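Local coordinates for HydG protein (Carboxydothermus hydrogenoformans, PDB 4RTB) that probably acts as a radical SAM lyase in [FeFe]-hydrogenase maturation, making carbon monoxide and cyanide with the help of [4Fe-4S] cluster chemistry, at residues A[45-50]-A[71-76]; A[163-168]-A[194-199]. All blocks are in the same frame, centred on the assembly; numbering follows the deposited sequence.

Interaction 1 of 2, residues A[45-50]-A[71-76]; sequences EEISQI and NDTEEL
Between residues 45-50 and 71-76 the backbones come nearest at I47 and L76, whose CA atoms are 7.5 Å apart, and no hydrogen bond links the two segments. The contact belongs to the helical N-terminal region of the chain, and the turn that faces helix 43-56 carries an N-cap: T73 precedes helix 74-91 and its OG1 accepts from L76 N at 3.2 Å. I47 does most of the work. Its CG1 lies anti to the carbonyl carbon, chi1 -66°, and the extended second torsion carries CD1 out to the loop, while the CG2 branch turns to the leucine. There CG2 of I47 meets CD1 of L76 at 4.4 Å, and I50 brings its own CG2 to that same methyl at 4.5 Å, so one leucine branch receives two isoleucines a helical turn apart. The tip of I47 is shared as well, since its CD1 lies 4.3 Å from CG2 of the capping T73. The amide nitrogen of N71 bonds to I67 O in the last turn of helix 62-70, while CD1 of I47 lies beside the residue, 4.0 Å from CB of N71 and 4.1 Å from CG and OD1 of N71.

Interaction 2 of 2, residues A[163-168]-A[194-199]; sequences SYLEEI and ERLKKL
E166 and R195 supply the polar half of this contact between residues 163-168 and 194-199 in the radical SAM domain. Helices 158-175 and 190-197 are consecutive helices outside the parallel sheet, with strand 180-184 between them. The guanidinium grips the carboxylate side-on: NE of R195 reaches OE2 of E166 at 2.8 Å, and NH1 of R195 reaches OE1 of E166 at 2.6 Å. Both oxygens are met on their syn sides and lie close to the guanidinium plane, but the two planar groups are twisted 39° apart, so the donors stand somewhat out of the carboxylate plane. A bend at chi3 of R195, 67°, swings NE and NH1 round to face the acid. S163 OG sits at the same guanidinium edge, though its hydrogen bond goes to D159 O one turn back. L199 carries most of the apolar half: CD1 of L199 packs 3.9 Å from CB of L165, and CD2 of L199 lies 3.7 Å from CG of E166. L165 and L196 add a looser touch, and L165 lies about 4 Å from the side chain of M153, a SAM-binding residue. Two bonds, one to each oxygen, fix the rotation of the carboxylate, and the opposed charges probably stabilise each other beside the leucines.

In the fold
From the N terminus, interaction 1 comes first: its 20 intervening residues, the rest of helix 43-56 and the whole of helix 62-70 with the turn between, form a loop that closes as the chain enters helix 74-91. The chain then runs into strand 95-105, the first of the parallel sheet, and interaction 2 opens only afterwards. Its loop leaves helix 158-175, passes through strand 180-184 and returns along helix 190-197, joining successive outer helices of the radical SAM region. The two loops follow in series, neither nesting nor crossing. The centres of interactions 1 and 2 are about 49 Å apart, on opposite sides of the chain's centre. Interaction 1 is remote from the annotated sites, whereas interaction 2 lies near the S-adenosylmethionine pocket.

Interaction 1 of 2, residues A[45-50]-A[71-76]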
loop_
_atom_site.group_PDB
_atom_site.type_symbol
_atom_site.label_atom_id
_atom_site.label_comp_id
_atom_site.label_asym_id
_atom_site.label_seq_id
_atom_site.Cartn_x
_atom_site.Cartn_y
_atom_site.Cartn_z
ATOM N N GLU A 45 5.707 -28.858 18.165
ATOM C CA GLU A 45 6.908 -29.194 17.407
ATOM C C GLU A 45 7.165 -28.195 16.284
ATOM O O GLU A 45 8.202 -27.519 16.269
ATOM C CB GLU A 45 6.794 -30.609 16.834
ATOM N N GLU A 46 6.193 -28.071 15.382
ATOM C CA GLU A 46 6.302 -27.166 14.243
ATOM C C GLU A 46 6.698 -25.772 14.704
ATOM O O GLU A 46 7.711 -25.229 14.253
ATOM C CB GLU A 46 4.984 -27.106 13.471
ATOM C CG GLU A 46 4.030 -28.236 13.798
ATOM C CD GLU A 46 4.331 -29.506 13.033
ATOM O OE1 GLU A 46 3.522 -30.453 13.121
ATOM O OE2 GLU A 46 5.370 -29.557 12.341
ATOM N N ILE A 47 5.920 -25.225 15.637
ATOM C CA ILE A 47 6.187 -23.890 16.155
ATOM C C ILE A 47 7.654 -23.771 16.543
ATOM O O ILE A 47 8.349 -22.854 16.084
ATOM C CB ILE A 47 5.298 -23.554 17.368
ATOM C CG1 ILE A 47 3.829 -23.479 16.945
ATOM C CG2 ILE A 47 5.740 -22.250 18.008
ATOM C CD1 ILE A 47 2.894 -23.047 18.057
ATOM N N SER A 48 8.131 -24.741 17.324
ATOM C CA SER A 48 9.513 -24.738 17.785
ATOM C C SER A 48 10.472 -24.537 16.621
ATOM O O SER A 48 11.263 -23.587 16.626
ATOM C CB SER A 48 9.844 -26.037 18.521
ATOM O OG SER A 48 9.023 -26.205 19.663
ATOM N N GLN A 49 10.360 -25.389 15.603
ATOM C CA GLN A 49 11.321 -25.341 14.508
ATOM C C GLN A 49 11.225 -23.975 13.838
ATOM O O GLN A 49 12.251 -23.352 13.540
ATOM C CB GLN A 49 11.101 -26.495 13.513
ATOM C CG GLN A 49 9.908 -26.367 12.580
ATOM C CD GLN A 49 9.485 -27.695 11.985
ATOM O OE1 GLN A 49 10.033 -28.744 12.326
ATOM N NE2 GLN A 49 8.500 -27.658 11.093
ATOM N N ILE A 50 9.998 -23.473 13.688
ATOM C CA ILE A 50 9.799 -22.178 13.055
ATOM C C ILE A 50 10.556 -21.128 13.847
ATOM O O ILE A 50 11.313 -20.338 13.276
ATOM C CB ILE A 50 8.311 -21.795 12.961
ATOM C CG1 ILE A 50 7.549 -22.822 12.121
ATOM C CG2 ILE A 50 8.159 -20.407 12.359
ATOM C CD1 ILE A 50 6.061 -22.565 12.043
ATOM N N ASN A 71 -1.104 -19.079 15.084
ATOM C CA ASN A 71 -0.845 -19.326 16.501
ATOM C C ASN A 71 -0.258 -18.126 17.238
ATOM O O ASN A 71 0.733 -17.544 16.801
ATOM C CB ASN A 71 0.096 -20.521 16.656
ATOM C CG ASN A 71 -0.473 -21.793 16.059
ATOM O OD1 ASN A 71 -1.026 -22.632 16.770
ATOM N ND2 ASN A 71 -0.342 -21.941 14.746
ATOM N N ASP A 72 -0.864 -17.773 18.368
ATOM C CA ASP A 72 -0.388 -16.651 19.173
ATOM C C ASP A 72 0.287 -17.107 20.467
ATOM O O ASP A 72 -0.386 -17.409 21.452
ATOM C CB ASP A 72 -1.543 -15.699 19.507
ATOM C CG ASP A 72 -2.077 -14.972 18.287
ATOM O OD1 ASP A 72 -3.198 -14.427 18.359
ATOM O OD2 ASP A 72 -1.378 -14.946 17.253
ATOM N N THR A 73 1.616 -17.161 20.460
ATOM C CA THR A 73 2.376 -17.435 21.676
ATOM C C THR A 73 3.385 -16.313 21.904
ATOM O O THR A 73 3.799 -15.649 20.957
ATOM C CB THR A 73 3.115 -18.789 21.614
ATOM O OG1 THR A 73 4.399 -18.615 21.003
ATOM C CG2 THR A 73 2.310 -19.815 20.826
ATOM N N GLU A 74 3.777 -16.105 23.158
ATOM C CA GLU A 74 4.675 -15.006 23.509
ATOM C C GLU A 74 6.001 -15.076 22.756
ATOM O O GLU A 74 6.399 -14.117 22.087
ATOM C CB GLU A 74 4.937 -14.997 25.016
ATOM N N GLU A 75 6.674 -16.218 22.863
ATOM C CA GLU A 75 7.969 -16.415 22.220
ATOM C C GLU A 75 7.876 -16.194 20.717
ATOM O O GLU A 75 8.627 -15.399 20.150
ATOM C CB GLU A 75 8.506 -17.821 22.508
ATOM N N LEU A 76 6.933 -16.893 20.087
ATOM C CA LEU A 76 6.736 -16.833 18.642
ATOM C C LEU A 76 6.492 -15.409 18.143
ATOM O O LEU A 76 7.113 -14.966 17.178
ATOM C CB LEU A 76 5.566 -17.730 18.236
ATOM C CG LEU A 76 5.216 -17.780 16.750
ATOM C CD1 LEU A 76 6.335 -18.439 15.957
ATOM C CD2 LEU A 76 3.896 -18.507 16.541
#

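Interaction 2 of 2, residues A[163-168]-A[194-199]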
loop_
_atom_site.group_PDB
_atom_site.type_symbol
_atom_site.label_atom_id
_atom_site.label_comp_id
_atom_site.label_asym_id
_atom_site.label_seq_id
_atom_site.Cartn_x
_atom_site.Cartn_y
_atom_site.Cartn_z
ATOM N N SER A 163 -10.454 7.300 -21.309
ATOM C CA SER A 163 -10.442 8.586 -22.002
ATOM C C SER A 163 -10.266 9.711 -20.984
ATOM O O SER A 163 -9.423 10.609 -21.146
ATOM C CB SER A 163 -11.729 8.779 -22.800
ATOM O OG SER A 163 -12.043 7.605 -23.526
ATOM N N TYR A 164 -11.078 9.632 -19.932
ATOM C CA TYR A 164 -11.027 10.543 -18.793
ATOM C C TYR A 164 -9.596 10.744 -18.278
ATOM O O TYR A 164 -9.112 11.875 -18.155
ATOM C CB TYR A 164 -11.933 9.993 -17.689
ATOM C CG TYR A 164 -12.086 10.855 -16.461
ATOM C CD1 TYR A 164 -11.511 10.479 -15.253
ATOM C CD2 TYR A 164 -12.829 12.027 -16.497
ATOM C CE1 TYR A 164 -11.658 11.253 -14.120
ATOM C CE2 TYR A 164 -12.982 12.810 -15.367
ATOM C CZ TYR A 164 -12.396 12.415 -14.180
ATOM O OH TYR A 164 -12.539 13.190 -13.050
ATOM N N LEU A 165 -8.922 9.634 -17.998
ATOM C CA LEU A 165 -7.544 9.665 -17.529
ATOM C C LEU A 165 -6.591 10.115 -18.630
ATOM O O LEU A 165 -5.576 10.758 -18.356
ATOM C CB LEU A 165 -7.125 8.289 -17.005
ATOM C CG LEU A 165 -7.762 7.835 -15.691
ATOM C CD1 LEU A 165 -7.317 6.427 -15.333
ATOM C CD2 LEU A 165 -7.414 8.804 -14.576
ATOM N N GLU A 166 -6.919 9.776 -19.874
ATOM C CA GLU A 166 -6.090 10.161 -21.011
ATOM C C GLU A 166 -6.035 11.672 -21.153
ATOM O O GLU A 166 -5.071 12.214 -21.695
ATOM C CB GLU A 166 -6.604 9.531 -22.306
ATOM C CG GLU A 166 -5.907 8.233 -22.672
ATOM C CD GLU A 166 -6.702 7.402 -23.657
ATOM O OE1 GLU A 166 -7.846 7.791 -23.977
ATOM O OE2 GLU A 166 -6.187 6.357 -24.106
ATOM N N GLU A 167 -7.068 12.353 -20.669
ATOM C CA GLU A 167 -7.035 13.809 -20.657
ATOM C C GLU A 167 -6.520 14.372 -19.332
ATOM O O GLU A 167 -5.876 15.421 -19.311
ATOM C CB GLU A 167 -8.419 14.385 -20.960
ATOM C CG GLU A 167 -8.570 14.877 -22.393
ATOM C CD GLU A 167 -9.544 16.035 -22.513
ATOM O OE1 GLU A 167 -10.227 16.347 -21.515
ATOM O OE2 GLU A 167 -9.619 16.637 -23.606
ATOM N N ILE A 168 -6.784 13.675 -18.231
ATOM C CA ILE A 168 -6.470 14.227 -16.913
ATOM C C ILE A 168 -5.014 14.029 -16.466
ATOM O O ILE A 168 -4.384 14.971 -15.980
ATOM C CB ILE A 168 -7.416 13.642 -15.845
ATOM C CG1 ILE A 168 -8.783 14.320 -15.955
ATOM C CG2 ILE A 168 -6.840 13.814 -14.444
ATOM C CD1 ILE A 168 -9.639 14.199 -14.724
ATOM N N GLU A 194 -2.443 -1.186 -22.495
ATOM C CA GLU A 194 -1.590 -0.573 -23.507
ATOM C C GLU A 194 -1.874 0.921 -23.599
ATOM O O GLU A 194 -0.974 1.718 -23.867
ATOM C CB GLU A 194 -1.789 -1.232 -24.871
ATOM C CG GLU A 194 -0.920 -2.457 -25.102
ATOM N N ARG A 195 -3.128 1.296 -23.377
ATOM C CA ARG A 195 -3.511 2.701 -23.381
ATOM C C ARG A 195 -2.972 3.392 -22.136
ATOM O O ARG A 195 -2.554 4.549 -22.192
ATOM C CB ARG A 195 -5.036 2.854 -23.464
ATOM C CG ARG A 195 -5.629 2.520 -24.831
ATOM C CD ARG A 195 -7.150 2.642 -24.842
ATOM N NE ARG A 195 -7.605 4.021 -24.682
ATOM C CZ ARG A 195 -8.881 4.380 -24.567
ATOM N NH1 ARG A 195 -9.204 5.660 -24.425
ATOM N NH2 ARG A 195 -9.836 3.459 -24.592
ATOM N N LEU A 196 -2.970 2.672 -21.019
ATOM C CA LEU A 196 -2.553 3.242 -19.743
ATOM C C LEU A 196 -1.041 3.448 -19.682
ATOM O O LEU A 196 -0.571 4.449 -19.143
ATOM C CB LEU A 196 -3.009 2.353 -18.584
ATOM C CG LEU A 196 -3.054 3.045 -17.221
ATOM C CD1 LEU A 196 -4.031 4.212 -17.255
ATOM C CD2 LEU A 196 -3.422 2.064 -16.117
ATOM N N LYS A 197 -0.289 2.505 -20.244
ATOM C CA LYS A 197 1.169 2.596 -20.279
ATOM C C LYS A 197 1.634 3.858 -21.013
ATOM O O LYS A 197 2.708 4.390 -20.720
ATOM C CB LYS A 197 1.766 1.346 -20.937
ATOM C CG LYS A 197 3.283 1.246 -20.848
ATOM N N LYS A 198 0.823 4.340 -21.954
ATOM C CA LYS A 198 1.138 5.559 -22.696
ATOM C C LYS A 198 0.974 6.815 -21.843
ATOM O O LYS A 198 1.499 7.877 -22.181
ATOM C CB LYS A 198 0.258 5.674 -23.943
ATOM C CG LYS A 198 0.588 4.684 -25.053
ATOM N N LEU A 199 0.234 6.694 -20.744
ATOM C CA LEU A 199 -0.032 7.833 -19.871
ATOM C C LEU A 199 1.128 8.103 -18.923
ATOM O O LEU A 199 1.109 9.083 -18.174
ATOM C CB LEU A 199 -1.315 7.609 -19.073
ATOM C CG LEU A 199 -2.602 7.532 -19.895
ATOM C CD1 LEU A 199 -3.822 7.557 -18.985
ATOM C CD2 LEU A 199 -2.655 8.667 -20.904
#